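RagB/SusD domain protein (Flavobacterium johnsoniae, PDB 5J90) binds chitin and, as a SusD-like lipoprotein, probably does so at the outer membrane, serving a locus that converts recalcitrant chitin. Local coordinates at residues E125-M130 with I137-F142. Numbering follows the deposited sequence.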
loop_
_atom_site.group_PDB
_atom_site.type_symbol
_atom_site.label_atom_id
_atom_site.label_comp_id
_atom_site.label_asym_id
_atom_site.label_seq_id
_atom_site.Cartn_x
_atom_site.Cartn_y
_atom_site.Cartn_z
ATOM N N GLU A 125 18.727 15.342 -2.815
ATOM C CA GLU A 125 18.064 15.910 -3.986
ATOM C C GLU A 125 18.082 14.948 -5.171
ATOM O O GLU A 125 17.070 14.766 -5.848
ATOM C CB GLU A 125 18.695 17.253 -4.369
ATOM C CG GLU A 125 18.315 17.761 -5.763
ATOM C CD GLU A 125 16.813 17.940 -5.999
ATOM O OE1 GLU A 125 16.011 17.953 -5.028
ATOM O OE2 GLU A 125 16.438 18.067 -7.191
ATOM N N GLY A 126 19.220 14.308 -5.425
ATOM C CA GLY A 126 19.280 13.369 -6.531
ATOM C C GLY A 126 18.641 12.026 -6.224
ATOM O O GLY A 126 17.934 11.446 -7.065
ATOM N N MET A 127 18.879 11.506 -5.025
ATOM C CA MET A 127 18.453 10.138 -4.732
ATOM C C MET A 127 16.986 9.967 -4.322
ATOM O O MET A 127 16.435 8.875 -4.496
ATOM C CB MET A 127 19.409 9.455 -3.742
ATOM C CG MET A 127 20.869 9.403 -4.242
ATOM S SD MET A 127 21.093 8.617 -5.861
ATOM C CE MET A 127 20.652 6.923 -5.480
ATOM N N HIS A 128 16.334 11.018 -3.814
ATOM C CA HIS A 128 14.895 10.874 -3.558
ATOM C C HIS A 128 14.155 10.602 -4.868
ATOM O O HIS A 128 13.183 9.844 -4.903
ATOM C CB HIS A 128 14.282 12.063 -2.780
ATOM C CG HIS A 128 13.895 13.236 -3.639
ATOM N ND1 HIS A 128 14.798 14.198 -4.042
ATOM C CD2 HIS A 128 12.703 13.592 -4.180
ATOM C CE1 HIS A 128 14.178 15.101 -4.786
ATOM N NE2 HIS A 128 12.906 14.757 -4.882
ATOM N N ARG A 129 14.641 11.183 -5.965
ATOM C CA ARG A 129 14.071 10.913 -7.284
ATOM C C ARG A 129 14.205 9.432 -7.634
ATOM O O ARG A 129 13.271 8.807 -8.154
ATOM C CB ARG A 129 14.756 11.786 -8.341
ATOM C CG ARG A 129 14.393 13.267 -8.223
ATOM C CD ARG A 129 15.444 14.193 -8.873
ATOM N NE ARG A 129 15.847 13.767 -10.221
ATOM C CZ ARG A 129 15.202 14.070 -11.345
ATOM N NH1 ARG A 129 14.094 14.803 -11.326
ATOM N NH2 ARG A 129 15.661 13.638 -12.516
ATOM N N MET A 130 15.369 8.863 -7.333
ATOM C CA MET A 130 15.622 7.451 -7.593
ATOM C C MET A 130 14.647 6.544 -6.847
ATOM O O MET A 130 14.017 5.675 -7.453
ATOM C CB MET A 130 17.065 7.107 -7.222
ATOM C CG MET A 130 17.524 5.735 -7.726
ATOM S SD MET A 130 17.837 5.671 -9.520
ATOM C CE MET A 130 19.292 6.721 -9.640
ATOM N N ILE A 137 15.760 0.867 -3.223
ATOM C CA ILE A 137 16.978 1.182 -3.983
ATOM C C ILE A 137 18.200 0.836 -3.147
ATOM O O ILE A 137 18.093 0.587 -1.947
ATOM C CB ILE A 137 17.050 2.682 -4.392
ATOM C CG1 ILE A 137 17.130 3.583 -3.152
ATOM C CG2 ILE A 137 15.880 3.057 -5.300
ATOM C CD1 ILE A 137 17.551 5.025 -3.469
ATOM N N ILE A 138 19.369 0.821 -3.783
ATOM C CA ILE A 138 20.617 0.724 -3.044
ATOM C C ILE A 138 20.897 2.063 -2.358
ATOM O O ILE A 138 20.878 3.121 -2.996
ATOM C CB ILE A 138 21.785 0.327 -3.962
ATOM C CG1 ILE A 138 21.564 -1.090 -4.488
ATOM C CG2 ILE A 138 23.104 0.422 -3.199
ATOM C CD1 ILE A 138 22.549 -1.517 -5.581
ATOM N N TYR A 139 21.120 2.034 -1.052
ATOM C CA TYR A 139 21.392 3.278 -0.338
ATOM C C TYR A 139 22.424 3.016 0.760
ATOM O O TYR A 139 23.599 3.329 0.573
ATOM C CB TYR A 139 20.087 3.939 0.158
ATOM C CG TYR A 139 20.176 5.449 0.292
ATOM C CD1 TYR A 139 20.298 6.258 -0.832
ATOM C CD2 TYR A 139 20.122 6.063 1.541
ATOM C CE1 TYR A 139 20.388 7.638 -0.716
ATOM C CE2 TYR A 139 20.211 7.455 1.664
ATOM C CZ TYR A 139 20.339 8.226 0.530
ATOM O OH TYR A 139 20.424 9.600 0.618
ATOM N N SER A 140 22.023 2.386 1.858
ATOM C CA SER A 140 22.954 2.141 2.964
ATOM C C SER A 140 24.147 1.259 2.572
ATOM O O SER A 140 25.239 1.415 3.125
ATOM C CB SER A 140 22.235 1.547 4.191
ATOM O OG SER A 140 21.818 0.204 3.980
ATOM N N LYS A 141 23.946 0.347 1.626
ATOM C CA LYS A 141 24.981 -0.620 1.278
ATOM C C LYS A 141 25.800 -0.209 0.058
ATOM O O LYS A 141 26.603 -0.993 -0.440
ATOM C CB LYS A 141 24.359 -2.007 1.036
ATOM C CG LYS A 141 23.606 -2.584 2.223
ATOM C CD LYS A 141 24.487 -2.672 3.456
ATOM C CE LYS A 141 23.726 -3.258 4.633
ATOM N NZ LYS A 141 22.504 -2.462 4.945
ATOM N N PHE A 142 25.605 1.012 -0.435
ATOM C CA PHE A 142 26.367 1.455 -1.596
ATOM C C PHE A 142 27.868 1.337 -1.344
ATOM O O PHE A 142 28.346 1.674 -0.262
ATOM C CB PHE A 142 26.030 2.900 -1.985
ATOM C CG PHE A 142 26.756 3.357 -3.220
ATOM C CD1 PHE A 142 26.273 3.055 -4.478
ATOM C CD2 PHE A 142 27.952 4.061 -3.119
ATOM C CE1 PHE A 142 26.946 3.454 -5.617
ATOM C CE2 PHE A 142 28.639 4.462 -4.256
ATOM C CZ PHE A 142 28.135 4.164 -5.508
#
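I137 and Y139 come up against M127 and M130 on one side of a helix, an instructive case of a loop folding back over the helix it has just left. The tight part joins apolar side-chain atoms, with the I137 methyls also lying against the M127 and M130 carbonyl oxygens. Y139 offers a ring edge: its CE1 lies 3.7 Å from M127 CB, with M127 CG near the ring plane. I137 uses both branches, CD1 meeting M127 CE at 4.2 Å and CG2 meeting M130 CG at 4.0 Å. With CG1 set between the backbone N and the carbonyl carbon (chi1 64°), these branches reach two methionines three residues apart. Replacing I137 by an alanine would probably open a gap facing both methionines and let their bent chains shift. In this helix-rich SusD-like fold of the TPR clan, the contact joins helix 113-134 to the loop leading to helix 154-177, while Y94 of helix 83-108 touches M127 and I137. The Y139 hydroxyl is hydrogen-bonded to E164, and K123 makes a cation-pi contact with the ring. On the looser solvent side, a type I turn from Y139 to F142 carries S140 and K141, whose NZ donates a 2.9 Å hydrogen bond to S140 OG.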